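Local structure of PvdO (Pseudomonas aeruginosa, 5HHA) at residues Val43-Gly48 with Phe77-Tyr82; Asn216-Val221 with Gly275-Phe280; Val247-Asn252 with Asn267-Ser272. The protein is a periplasmic calcium-binding protein of the formylglycine-generating enzyme family that takes part in chromophore maturation, probably that of the siderophore pyoverdine. One frame throughout, in Å; residues are numbered along the deposited sequence.

Contact 1: residues Val43-Gly48 with Phe77-Tyr82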
ATOM      1  N   VAL A  43       0.673   9.277   9.390  1.00 11.06           N
ATOM      2  CA  VAL A  43       1.183  10.568   8.949  1.00 11.51           C
ATOM      3  C   VAL A  43       0.049  11.320   8.258  1.00 11.96           C
ATOM      4  O   VAL A  43      -0.731  10.755   7.488  1.00 10.58           O
ATOM      5  CB  VAL A  43       2.441  10.419   8.035  1.00 10.04           C
ATOM      6  CG1 VAL A  43       2.137   9.627   6.745  1.00 10.92           C
ATOM      7  CG2 VAL A  43       3.047  11.779   7.711  1.00 12.39           C
ATOM      8  N   VAL A  44      -0.057  12.607   8.571  1.00 11.43           N
ATOM      9  CA  VAL A  44      -1.073  13.448   7.966  1.00 12.17           C
ATOM     10  C   VAL A  44      -0.667  13.852   6.555  1.00 10.21           C
ATOM     11  O   VAL A  44       0.406  14.405   6.351  1.00 11.85           O
ATOM     12  CB  VAL A  44      -1.320  14.727   8.816  1.00 13.00           C
ATOM     13  CG1 VAL A  44      -2.352  15.638   8.154  1.00 14.29           C
ATOM     14  CG2 VAL A  44      -1.762  14.362  10.236  1.00 15.92           C
ATOM     15  N   LEU A  45      -1.537  13.547   5.603  1.00 11.22           N
ATOM     16  CA  LEU A  45      -1.393  14.013   4.223  1.00 13.90           C
ATOM     17  C   LEU A  45      -2.209  15.282   4.021  1.00 11.80           C
ATOM     18  O   LEU A  45      -3.300  15.414   4.529  1.00 12.50           O
ATOM     19  CB  LEU A  45      -1.845  12.942   3.221  1.00 11.61           C
ATOM     20  CG  LEU A  45      -1.173  11.563   3.330  1.00 10.82           C
ATOM     21  CD1 LEU A  45      -1.537  10.721   2.105  1.00 10.89           C
ATOM     22  CD2 LEU A  45       0.320  11.677   3.429  1.00 11.06           C
ATOM     23  N   PRO A  46      -1.690  16.214   3.217  1.00 12.12           N
ATOM     24  CA  PRO A  46      -2.375  17.483   2.991  1.00 12.15           C
ATOM     25  C   PRO A  46      -3.574  17.331   2.090  1.00 11.99           C
ATOM     26  O   PRO A  46      -3.662  16.420   1.260  1.00 12.55           O
ATOM     27  CB  PRO A  46      -1.302  18.327   2.306  1.00 13.43           C
ATOM     28  CG  PRO A  46      -0.431  17.360   1.639  1.00 14.31           C
ATOM     29  CD  PRO A  46      -0.394  16.149   2.533  1.00 12.77           C
ATOM     30  N   ALA A  47      -4.550  18.206   2.273  1.00 13.25           N
ATOM     31  CA  ALA A  47      -5.572  18.417   1.273  1.00 13.20           C
ATOM     32  C   ALA A  47      -4.914  18.942   0.007  1.00 13.11           C
ATOM     33  O   ALA A  47      -3.829  19.497   0.057  1.00 15.80           O
ATOM     34  CB  ALA A  47      -6.604  19.408   1.777  1.00 14.76           C
ATOM     35  N   GLY A  48      -5.574  18.767  -1.131  1.00 12.43           N
ATOM     36  CA  GLY A  48      -5.056  19.230  -2.406  1.00 13.74           C
ATOM     37  C   GLY A  48      -5.506  18.332  -3.526  1.00 11.84           C
ATOM     38  O   GLY A  48      -6.202  17.351  -3.295  1.00 12.87           O
ATOM     39  N   PHE A  77      -6.067  14.018   5.603  1.00 13.24           N
ATOM     40  CA  PHE A  77      -6.407  12.706   6.144  1.00 12.08           C
ATOM     41  C   PHE A  77      -5.093  12.013   6.437  1.00 12.10           C
ATOM     42  O   PHE A  77      -4.040  12.416   5.940  1.00 11.50           O
ATOM     43  CB  PHE A  77      -7.248  11.890   5.156  1.00 12.60           C
ATOM     44  CG  PHE A  77      -6.552  11.598   3.867  1.00 11.13           C
ATOM     45  CD1 PHE A  77      -6.453  12.553   2.876  1.00 12.71           C
ATOM     46  CD2 PHE A  77      -6.013  10.331   3.636  1.00 10.99           C
ATOM     47  CE1 PHE A  77      -5.797  12.271   1.677  1.00 11.93           C
ATOM     48  CE2 PHE A  77      -5.378  10.032   2.442  1.00 12.06           C
ATOM     49  CZ  PHE A  77      -5.262  10.993   1.470  1.00 11.36           C
ATOM     50  N   ALA A  78      -5.118  10.992   7.285  1.00 11.10           N
ATOM     51  CA  ALA A  78      -3.895  10.281   7.646  1.00 11.04           C
ATOM     52  C   ALA A  78      -3.844   8.907   6.985  1.00  7.83           C
ATOM     53  O   ALA A  78      -4.870   8.260   6.799  1.00  9.15           O
ATOM     54  CB  ALA A  78      -3.816  10.141   9.157  1.00 12.60           C
ATOM     55  N   ILE A  79      -2.630   8.469   6.688  1.00  9.53           N
ATOM     56  CA  ILE A  79      -2.385   7.078   6.292  1.00  8.77           C
ATOM     57  C   ILE A  79      -1.256   6.544   7.127  1.00  9.21           C
ATOM     58  O   ILE A  79      -0.475   7.301   7.675  1.00  9.48           O
ATOM     59  CB  ILE A  79      -2.080   6.920   4.765  1.00  9.76           C
ATOM     60  CG1 ILE A  79      -0.735   7.543   4.407  1.00 10.13           C
ATOM     61  CG2 ILE A  79      -3.198   7.457   3.909  1.00  8.95           C
ATOM     62  CD1 ILE A  79      -0.258   7.117   3.001  1.00  9.29           C
ATOM     63  N   SER A  80      -1.147   5.230   7.203  1.00  8.13           N
ATOM     64  CA  SER A  80      -0.013   4.649   7.903  1.00  9.22           C
ATOM     65  C   SER A  80       1.256   4.927   7.094  1.00  8.68           C
ATOM     66  O   SER A  80       1.297   4.707   5.870  1.00  8.88           O
ATOM     67  CB  SER A  80      -0.262   3.181   8.207  1.00  8.49           C
ATOM     68  OG  SER A  80      -0.526   2.404   7.056  1.00  9.36           O
ATOM     69  N   ARG A  81       2.259   5.500   7.749  1.00  8.90           N
ATOM     70  CA  ARG A  81       3.462   5.878   7.013  1.00  9.83           C
ATOM     71  C   ARG A  81       4.228   4.667   6.512  1.00 10.20           C
ATOM     72  O   ARG A  81       5.012   4.758   5.544  1.00  9.03           O
ATOM     73  CB  ARG A  81       4.357   6.835   7.817  1.00  9.79           C
ATOM     74  CG  ARG A  81       4.992   6.295   9.073  1.00 11.37           C
ATOM     75  CD  ARG A  81       5.945   7.356   9.592  1.00 13.27           C
ATOM     76  NE  ARG A  81       6.666   6.966  10.795  1.00 13.68           N
ATOM     77  CZ  ARG A  81       7.699   7.653  11.275  1.00 14.25           C
ATOM     78  NH1 ARG A  81       8.095   8.770  10.669  1.00 16.75           N
ATOM     79  NH2 ARG A  81       8.321   7.233  12.375  1.00 17.76           N
ATOM     80  N   TYR A  82       4.019   3.547   7.192  1.00  9.29           N
ATOM     81  CA  TYR A  82       4.512   2.244   6.769  1.00  8.87           C
ATOM     82  C   TYR A  82       3.328   1.354   6.407  1.00  8.66           C
ATOM     83  O   TYR A  82       2.189   1.625   6.807  1.00  9.18           O
ATOM     84  CB  TYR A  82       5.245   1.550   7.915  1.00  9.59           C
ATOM     85  CG  TYR A  82       6.338   2.365   8.552  1.00  9.72           C
ATOM     86  CD1 TYR A  82       7.424   2.783   7.811  1.00 10.38           C
ATOM     87  CD2 TYR A  82       6.304   2.707   9.906  1.00 12.64           C
ATOM     88  CE1 TYR A  82       8.450   3.502   8.385  1.00 12.88           C
ATOM     89  CE2 TYR A  82       7.332   3.435  10.487  1.00 14.22           C
ATOM     90  CZ  TYR A  82       8.377   3.836   9.704  1.00 12.29           C
ATOM     91  OH  TYR A  82       9.398   4.557  10.282  1.00 16.32           O
TER
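An antiparallel strand pair of the mixed sheet of this formylglycine-generating-enzyme-like fold joins Val43-Leu45 to Phe77-Ile79. Val43 with Ile79 and Leu45 with Phe77 are hydrogen-bonded pairs: Val43 N donates to Ile79 O at 2.9 Å and Leu45 N to Phe77 O at 2.8 Å, each answered by a return bond. Between them Val44 and Ala78 form the non-hydrogen-bonded pair, where Ala78 CA brings its hydrogen to Val43 O (3.2 Å). One face of the pair carries Val43, Leu45, Phe77 and Ile79. Leu45 is its hub: with CG anti to the carbonyl carbon (chi1 -55°), branch CD1 reaches Phe77 CZ at 3.8 Å and Ile79 CD1 at 3.9 Å, while its CB stands over the rim of one face of the Phe77 ring. Just beyond the end of strand 77-80, Arg81 CB meets Val43 CG1 at 3.7 Å, the two side chains crossing at about a right angle. The extended Arg81 chain then runs off to a salt bridge with Glu41. Strand 278-285 flanks 77-80 on its other edge, Phe33 of strand 32-33 covers Val44 and Ala78, and Phe77 packs on Tyr159 and Glu156 of helix 154-162.

Contact 2: residues Asn216-Val221 with Gly275-Phe280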
ATOM      1  N   ASN A 216       8.565  -3.502  -1.454  1.00  7.45           N
ATOM      2  CA  ASN A 216       8.321  -4.308  -0.263  1.00  8.17           C
ATOM      3  C   ASN A 216       7.139  -5.256  -0.475  1.00  7.11           C
ATOM      4  O   ASN A 216       7.345  -6.450  -0.684  1.00  7.69           O
ATOM      5  CB  ASN A 216       8.262  -3.468   1.027  1.00  8.57           C
ATOM      6  CG  ASN A 216       8.951  -4.153   2.197  1.00  7.86           C
ATOM      7  OD1 ASN A 216       9.581  -5.186   2.030  1.00  8.66           O
ATOM      8  ND2 ASN A 216       8.844  -3.557   3.384  1.00  8.78           N
ATOM      9  N   VAL A 217       5.902  -4.744  -0.438  1.00  7.13           N
ATOM     10  CA  VAL A 217       4.723  -5.539  -0.729  1.00  7.33           C
ATOM     11  C   VAL A 217       3.718  -4.725  -1.517  1.00  6.90           C
ATOM     12  O   VAL A 217       3.652  -3.501  -1.393  1.00  7.26           O
ATOM     13  CB  VAL A 217       4.013  -6.032   0.582  1.00  7.77           C
ATOM     14  CG1 VAL A 217       4.859  -7.044   1.315  1.00  8.74           C
ATOM     15  CG2 VAL A 217       3.670  -4.901   1.525  1.00  8.35           C
ATOM     16  N   TYR A 218       2.923  -5.425  -2.315  1.00  7.47           N
ATOM     17  CA  TYR A 218       1.653  -4.833  -2.774  1.00  7.56           C
ATOM     18  C   TYR A 218       0.760  -4.558  -1.573  1.00  7.58           C
ATOM     19  O   TYR A 218       0.985  -5.105  -0.483  1.00  8.20           O
ATOM     20  CB  TYR A 218       0.935  -5.814  -3.702  1.00  7.03           C
ATOM     21  CG  TYR A 218       1.275  -5.658  -5.168  1.00  7.78           C
ATOM     22  CD1 TYR A 218       0.538  -4.791  -5.963  1.00  7.92           C
ATOM     23  CD2 TYR A 218       2.307  -6.373  -5.763  1.00  8.36           C
ATOM     24  CE1 TYR A 218       0.795  -4.647  -7.312  1.00  9.22           C
ATOM     25  CE2 TYR A 218       2.573  -6.233  -7.129  1.00  8.85           C
ATOM     26  CZ  TYR A 218       1.815  -5.351  -7.886  1.00  8.72           C
ATOM     27  OH  TYR A 218       2.004  -5.187  -9.264  1.00 10.14           O
ATOM     28  N   GLU A 219      -0.274  -3.759  -1.785  1.00  7.29           N
ATOM     29  CA  GLU A 219      -1.187  -3.362  -0.731  1.00  7.34           C
ATOM     30  C   GLU A 219      -2.612  -3.419  -1.218  1.00  7.18           C
ATOM     31  O   GLU A 219      -2.934  -2.897  -2.295  1.00  7.84           O
ATOM     32  CB  GLU A 219      -0.942  -1.921  -0.309  1.00  8.15           C
ATOM     33  CG  GLU A 219       0.416  -1.691   0.331  1.00  8.40           C
ATOM     34  CD  GLU A 219       0.775  -0.230   0.417  1.00  8.36           C
ATOM     35  OE1 GLU A 219      -0.138   0.625   0.317  1.00  8.45           O
ATOM     36  OE2 GLU A 219       1.976   0.076   0.605  1.00  8.34           O
ATOM     37  N   TRP A 220      -3.502  -3.972  -0.399  1.00  6.53           N
ATOM     38  CA  TRP A 220      -4.916  -3.837  -0.662  1.00  8.56           C
ATOM     39  C   TRP A 220      -5.348  -2.368  -0.611  1.00  7.42           C
ATOM     40  O   TRP A 220      -4.895  -1.613   0.253  1.00  7.59           O
ATOM     41  CB  TRP A 220      -5.732  -4.573   0.400  1.00  8.47           C
ATOM     42  CG  TRP A 220      -5.568  -6.047   0.399  1.00  8.43           C
ATOM     43  CD1 TRP A 220      -4.893  -6.774   1.329  1.00  8.79           C
ATOM     44  CD2 TRP A 220      -6.086  -6.991  -0.560  1.00  8.28           C
ATOM     45  NE1 TRP A 220      -4.971  -8.111   1.017  1.00  8.79           N
ATOM     46  CE2 TRP A 220      -5.681  -8.269  -0.137  1.00  8.25           C
ATOM     47  CE3 TRP A 220      -6.832  -6.880  -1.738  1.00  9.08           C
ATOM     48  CZ2 TRP A 220      -6.020  -9.425  -0.824  1.00  9.10           C
ATOM     49  CZ3 TRP A 220      -7.164  -8.033  -2.420  1.00 10.48           C
ATOM     50  CH2 TRP A 220      -6.746  -9.290  -1.967  1.00  9.65           C
ATOM     51  N   VAL A 221      -6.241  -1.998  -1.530  1.00  7.48           N
ATOM     52  CA  VAL A 221      -7.023  -0.763  -1.421  1.00  8.26           C
ATOM     53  C   VAL A 221      -8.491  -1.149  -1.618  1.00  7.68           C
ATOM     54  O   VAL A 221      -8.805  -2.258  -2.011  1.00  8.71           O
ATOM     55  CB  VAL A 221      -6.569   0.340  -2.404  1.00  7.89           C
ATOM     56  CG1 VAL A 221      -5.105   0.705  -2.154  1.00  8.95           C
ATOM     57  CG2 VAL A 221      -6.762  -0.091  -3.832  1.00  8.09           C
ATOM     58  N   GLY A 275      -1.586 -13.512  -0.042  1.00  9.26           N
ATOM     59  CA  GLY A 275      -0.258 -13.958  -0.415  1.00 10.92           C
ATOM     60  C   GLY A 275       0.796 -13.341   0.454  1.00  8.05           C
ATOM     61  O   GLY A 275       0.570 -12.363   1.140  1.00  9.32           O
ATOM     62  N   ASP A 276       1.993 -13.902   0.356  1.00  9.13           N
ATOM     63  CA  ASP A 276       3.150 -13.428   1.100  1.00  8.94           C
ATOM     64  C   ASP A 276       3.769 -12.153   0.492  1.00  8.19           C
ATOM     65  O   ASP A 276       4.833 -11.672   0.903  1.00  8.75           O
ATOM     66  CB  ASP A 276       4.186 -14.550   1.218  1.00 10.47           C
ATOM     67  CG  ASP A 276       4.828 -14.919  -0.102  1.00 11.33           C
ATOM     68  OD1 ASP A 276       4.725 -14.157  -1.081  1.00 11.32           O
ATOM     69  OD2 ASP A 276       5.497 -15.982  -0.140  1.00 12.23           O
ATOM     70  N   TRP A 277       3.030 -11.594  -0.477  1.00  8.94           N
ATOM     71  CA  TRP A 277       3.442 -10.438  -1.256  1.00  9.26           C
ATOM     72  C   TRP A 277       2.384  -9.330  -1.228  1.00  9.07           C
ATOM     73  O   TRP A 277       2.592  -8.299  -1.856  1.00  8.80           O
ATOM     74  CB  TRP A 277       3.707 -10.877  -2.698  1.00  9.97           C
ATOM     75  CG  TRP A 277       2.574 -11.577  -3.339  1.00  9.40           C
ATOM     76  CD1 TRP A 277       2.200 -12.887  -3.203  1.00 11.49           C
ATOM     77  CD2 TRP A 277       1.644 -10.991  -4.246  1.00  9.89           C
ATOM     78  NE1 TRP A 277       1.091 -13.147  -3.960  1.00 11.26           N
ATOM     79  CE2 TRP A 277       0.732 -11.998  -4.616  1.00 10.66           C
ATOM     80  CE3 TRP A 277       1.493  -9.712  -4.801  1.00 10.30           C
ATOM     81  CZ2 TRP A 277      -0.301 -11.766  -5.507  1.00 13.57           C
ATOM     82  CZ3 TRP A 277       0.451  -9.487  -5.681  1.00 11.10           C
ATOM     83  CH2 TRP A 277      -0.416 -10.504  -6.029  1.00 11.98           C
ATOM     84  N   ILE A 278       1.271  -9.529  -0.506  1.00  7.96           N
ATOM     85  CA  ILE A 278       0.246  -8.496  -0.353  1.00  7.47           C
ATOM     86  C   ILE A 278       0.054  -8.183   1.115  1.00  8.24           C
ATOM     87  O   ILE A 278      -0.309  -9.068   1.906  1.00  8.65           O
ATOM     88  CB  ILE A 278      -1.159  -8.877  -0.954  1.00  9.01           C
ATOM     89  CG1 ILE A 278      -1.040  -9.454  -2.361  1.00  9.29           C
ATOM     90  CG2 ILE A 278      -2.038  -7.644  -0.939  1.00  9.05           C
ATOM     91  CD1 ILE A 278      -2.361 -10.019  -2.874  1.00 12.77           C
ATOM     92  N   GLY A 279       0.303  -6.931   1.467  1.00  7.82           N
ATOM     93  CA  GLY A 279       0.031  -6.393   2.792  1.00  7.95           C
ATOM     94  C   GLY A 279      -0.979  -5.252   2.660  1.00  8.09           C
ATOM     95  O   GLY A 279      -1.871  -5.303   1.807  1.00  7.65           O
ATOM     96  N   PHE A 280      -0.836  -4.212   3.489  1.00  7.05           N
ATOM     97  CA  PHE A 280      -1.841  -3.149   3.487  1.00  6.69           C
ATOM     98  C   PHE A 280      -1.420  -1.991   4.329  1.00  7.39           C
ATOM     99  O   PHE A 280      -0.605  -2.139   5.242  1.00  8.12           O
ATOM    100  CB  PHE A 280      -3.201  -3.649   3.973  1.00  8.74           C
ATOM    101  CG  PHE A 280      -3.216  -4.101   5.420  1.00  9.11           C
ATOM    102  CD1 PHE A 280      -2.730  -5.353   5.791  1.00 10.13           C
ATOM    103  CD2 PHE A 280      -3.772  -3.296   6.411  1.00 10.34           C
ATOM    104  CE1 PHE A 280      -2.791  -5.777   7.100  1.00 10.44           C
ATOM    105  CE2 PHE A 280      -3.825  -3.715   7.730  1.00 10.55           C
ATOM    106  CZ  PHE A 280      -3.349  -4.960   8.070  1.00 11.79           C
TER
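Trp220 and Ile278 meet where strand 218-221 runs parallel to the start of strand 278-285. Trp220 CB lies near Gly279 O; with CG anti to the carbonyl carbon and beside the backbone N (chi1 -66°), the indole lies against Ile278. CD1 comes within 3.4 Å of Gly279 O and also meets Ile278 CG2, whereas Phe280 CB sits at the ring edge. That Ile278 methyl lies over the face of the pyrrole ring, 3.7 Å from its centroid and 16° off the normal, a CH-pi contact that also covers CE2. The same methyl lies above NE1, whose N-H bonds to the carbonyl O of Val129. The indole side chain packs as well on Tyr131 and Val134 of helix 131-145 and on Val247 and Ile249 of strand 247-251. At the head of the pair the Trp277 edge points at the Tyr218 face in an offset edge-to-face stack, planes at 88°, with Trp277 CE3 3.6 Å from Tyr218 CD2. The backbones are tied by Tyr218 N to Trp277 O, Gly279 N to Tyr218 O (2.8 Å) and Trp220 N to Gly279 O (3.0 Å). On the face opposite the aromatics, Glu219 OE2 receives salt bridges from Arg157 and Arg281 and a hydrogen bond from Gln83. Contacts across the pair are thus apolar and aromatic beside backbone bonds, while the buried carboxylate, gripped by two arginines, would probably stay ionised.

Contact 3: residues Val247-Asn252 with Asn267-Ser272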
ATOM      1  N   VAL A 247     -10.684  -6.715  -6.991  1.00 10.12           N
ATOM      2  CA  VAL A 247     -10.422  -5.416  -6.410  1.00  9.43           C
ATOM      3  C   VAL A 247      -8.997  -4.986  -6.747  1.00  8.53           C
ATOM      4  O   VAL A 247      -8.185  -5.784  -7.178  1.00  9.81           O
ATOM      5  CB  VAL A 247     -10.621  -5.438  -4.874  1.00 10.38           C
ATOM      6  CG1 VAL A 247     -12.095  -5.699  -4.509  1.00 12.63           C
ATOM      7  CG2 VAL A 247      -9.667  -6.418  -4.192  1.00 10.76           C
ATOM      8  N   GLN A 248      -8.712  -3.709  -6.571  1.00  9.25           N
ATOM      9  CA  GLN A 248      -7.388  -3.167  -6.866  1.00  9.44           C
ATOM     10  C   GLN A 248      -6.404  -3.439  -5.741  1.00  7.89           C
ATOM     11  O   GLN A 248      -6.760  -3.433  -4.553  1.00  9.05           O
ATOM     12  CB  GLN A 248      -7.463  -1.643  -7.064  1.00  8.07           C
ATOM     13  CG  GLN A 248      -8.424  -1.183  -8.139  1.00  9.84           C
ATOM     14  CD  GLN A 248      -8.000  -1.398  -9.597  1.00  9.31           C
ATOM     15  OE1 GLN A 248      -6.881  -1.798  -9.932  1.00 12.25           O
ATOM     16  NE2 GLN A 248      -8.905  -1.122 -10.468  1.00  8.97           N
ATOM     17  N   ILE A 249      -5.143  -3.616  -6.121  1.00  8.11           N
ATOM     18  CA  ILE A 249      -4.010  -3.599  -5.204  1.00  7.88           C
ATOM     19  C   ILE A 249      -2.979  -2.626  -5.780  1.00  7.69           C
ATOM     20  O   ILE A 249      -2.952  -2.352  -6.992  1.00  9.10           O
ATOM     21  CB  ILE A 249      -3.413  -5.011  -4.979  1.00  8.69           C
ATOM     22  CG1 ILE A 249      -2.986  -5.635  -6.297  1.00  8.26           C
ATOM     23  CG2 ILE A 249      -4.422  -5.897  -4.273  1.00 10.65           C
ATOM     24  CD1 ILE A 249      -2.319  -7.024  -6.154  1.00 10.05           C
ATOM     25  N   ARG A 250      -2.141  -2.072  -4.920  1.00  7.53           N
ATOM     26  CA  ARG A 250      -1.193  -1.041  -5.324  1.00  7.96           C
ATOM     27  C   ARG A 250       0.202  -1.320  -4.793  1.00  7.33           C
ATOM     28  O   ARG A 250       0.397  -2.076  -3.836  1.00  7.56           O
ATOM     29  CB  ARG A 250      -1.663   0.334  -4.856  1.00  7.99           C
ATOM     30  CG  ARG A 250      -2.679   0.968  -5.832  1.00  8.15           C
ATOM     31  CD  ARG A 250      -2.051   1.188  -7.219  1.00  8.79           C
ATOM     32  NE  ARG A 250      -2.866   2.038  -8.082  1.00  8.44           N
ATOM     33  CZ  ARG A 250      -2.527   3.253  -8.480  1.00  8.01           C
ATOM     34  NH1 ARG A 250      -1.360   3.823  -8.188  1.00  8.33           N
ATOM     35  NH2 ARG A 250      -3.357   3.885  -9.275  1.00  8.67           N
ATOM     36  N   GLY A 251       1.176  -0.646  -5.383  1.00  7.67           N
ATOM     37  CA  GLY A 251       2.572  -0.789  -5.022  1.00  7.94           C
ATOM     38  C   GLY A 251       3.218  -1.903  -5.812  1.00  7.18           C
ATOM     39  O   GLY A 251       2.867  -2.188  -6.949  1.00  8.38           O
ATOM     40  N   ASN A 252       4.232  -2.512  -5.210  1.00  7.41           N
ATOM     41  CA  ASN A 252       4.969  -3.589  -5.871  1.00  7.87           C
ATOM     42  C   ASN A 252       5.670  -4.400  -4.790  1.00  7.30           C
ATOM     43  O   ASN A 252       6.039  -3.847  -3.758  1.00  8.32           O
ATOM     44  CB  ASN A 252       5.991  -2.987  -6.844  1.00  8.03           C
ATOM     45  CG  ASN A 252       6.525  -3.991  -7.828  1.00  7.49           C
ATOM     46  OD1 ASN A 252       5.860  -4.967  -8.165  1.00  8.65           O
ATOM     47  ND2 ASN A 252       7.704  -3.716  -8.348  1.00  8.37           N
ATOM     48  N   ASN A 267      -2.732  -2.961 -10.308  1.00  8.45           N
ATOM     49  CA  ASN A 267      -2.910  -4.405 -10.382  1.00  8.86           C
ATOM     50  C   ASN A 267      -4.184  -4.747  -9.626  1.00  8.39           C
ATOM     51  O   ASN A 267      -4.842  -3.868  -9.080  1.00  8.84           O
ATOM     52  CB  ASN A 267      -1.669  -5.105  -9.806  1.00  8.33           C
ATOM     53  CG  ASN A 267      -1.457  -6.500 -10.392  1.00  9.91           C
ATOM     54  OD1 ASN A 267      -2.344  -7.105 -10.977  1.00 11.15           O
ATOM     55  ND2 ASN A 267      -0.263  -7.016 -10.226  1.00 12.55           N
ATOM     56  N   ASN A 268      -4.541  -6.017  -9.608  1.00  8.86           N
ATOM     57  CA  ASN A 268      -5.807  -6.447  -9.020  1.00  9.29           C
ATOM     58  C   ASN A 268      -5.668  -7.861  -8.474  1.00  9.85           C
ATOM     59  O   ASN A 268      -4.728  -8.568  -8.789  1.00 10.80           O
ATOM     60  CB  ASN A 268      -6.955  -6.346 -10.042  1.00 11.07           C
ATOM     61  CG  ASN A 268      -6.798  -7.307 -11.185  1.00 13.43           C
ATOM     62  OD1 ASN A 268      -6.414  -6.914 -12.296  1.00 22.29           O
ATOM     63  ND2 ASN A 268      -7.033  -8.565 -10.929  1.00 15.87           N
ATOM     64  N   ALA A 269      -6.592  -8.237  -7.617  1.00  9.96           N
ATOM     65  CA  ALA A 269      -6.645  -9.583  -7.057  1.00 10.65           C
ATOM     66  C   ALA A 269      -8.113  -9.848  -6.720  1.00 11.00           C
ATOM     67  O   ALA A 269      -8.880  -8.923  -6.509  1.00 11.22           O
ATOM     68  CB  ALA A 269      -5.782  -9.678  -5.804  1.00 11.81           C
ATOM     69  N   ALA A 270      -8.494 -11.114  -6.618  1.00 10.73           N
ATOM     70  CA  ALA A 270      -9.799 -11.419  -6.040  1.00 10.64           C
ATOM     71  C   ALA A 270      -9.734 -11.089  -4.560  1.00 10.97           C
ATOM     72  O   ALA A 270      -8.692 -11.336  -3.915  1.00 10.92           O
ATOM     73  CB  ALA A 270     -10.126 -12.892  -6.241  1.00 13.99           C
ATOM     74  N   PRO A 271     -10.794 -10.522  -3.994  1.00 10.83           N
ATOM     75  CA  PRO A 271     -10.702 -10.118  -2.584  1.00 11.78           C
ATOM     76  C   PRO A 271     -10.485 -11.261  -1.596  1.00 12.74           C
ATOM     77  O   PRO A 271     -10.012 -11.022  -0.478  1.00 11.99           O
ATOM     78  CB  PRO A 271     -12.025  -9.370  -2.332  1.00 14.06           C
ATOM     79  CG  PRO A 271     -12.917  -9.778  -3.460  1.00 14.02           C
ATOM     80  CD  PRO A 271     -12.049 -10.065  -4.621  1.00 13.21           C
ATOM     81  N   SER A 272     -10.780 -12.498  -1.997  1.00 11.05           N
ATOM     82  CA  SER A 272     -10.540 -13.652  -1.145  1.00 11.78           C
ATOM     83  C   SER A 272      -9.117 -14.182  -1.308  1.00 11.12           C
ATOM     84  O   SER A 272      -8.746 -15.108  -0.597  1.00 12.82           O
ATOM     85  CB  SER A 272     -11.568 -14.752  -1.448  1.00 14.87           C
ATOM     86  OG  SER A 272     -11.468 -15.173  -2.798  1.00 17.09           O
TER
HETATM   87  O   HOH W   1      -4.294  -0.858  -8.773  1.00 11.97           O
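Strands 247-251 and 267-269 run antiparallel, with the hydrogen-bonded pairs Val247-Ala269 and Ile249-Asn267 on either side of Gln248-Asn268. The first pair is firm: Val247 N to Ala269 O is 2.9 Å at 172°, and Ala269 N returns a bond to Val247 O. In the second, Ile249 N reaches Asn267 O at 3.0 Å from well above the carbonyl plane, and the return bond from Asn267 N to Ile249 O is weak. A water mends this end, donating to Ile249 O at 2.7 Å and accepting from Asn267 N at 3.0 Å. Ile249 does most: its CG1, set between the backbone N and the carbonyl carbon (chi1 57°), lies along the Asn267-Asn268 peptide and meets Asn267 CB at 3.8 Å, while CG2 touches Ala269 CB at 4.3 Å. Val247 CG2 meets Ala269 O and Pro271 CB. The Asn267 amide leans toward the next residue, OD1 accepting from Asn268 N, and its ND2 bonds Tyr218 OH, on strand 218-221 beyond strand 247-251. Apolar branches and backbone bonds therefore hold the Val247 end directly, whereas the Asn267 end keeps one good direct bond, the weak return bond being supplemented by a water. The same water takes a weak bond from Arg250 NE, whose guanidinium forms salt bridges with Glu154 and Glu158, a polar link between strand 247-251 and helix 154-162.

In the fold
All three contacts belong to one mixed sheet. Contact 1 closes first along the chain; strand 218-221 of contact 2 follows, then both strands of contact 3, and finally strand 278-285 completes contact 2. Contacts 2 and 3 have centres 8 Å apart and touch, because strands 218-221 and 247-251 are antiparallel neighbours, with Glu219 N probably bonded to Arg250 O. Contact 1 lies about 19 Å from contact 2, centre to centre, and is joined to it through the neighbouring strands 77-80 and 278-285; contacts 1 and 3 flank the chain's centre. Strand 278-285 thus ties the early part of the chain to its late strands, with the bound calcium ion about 11 Å from the side chain of Val217.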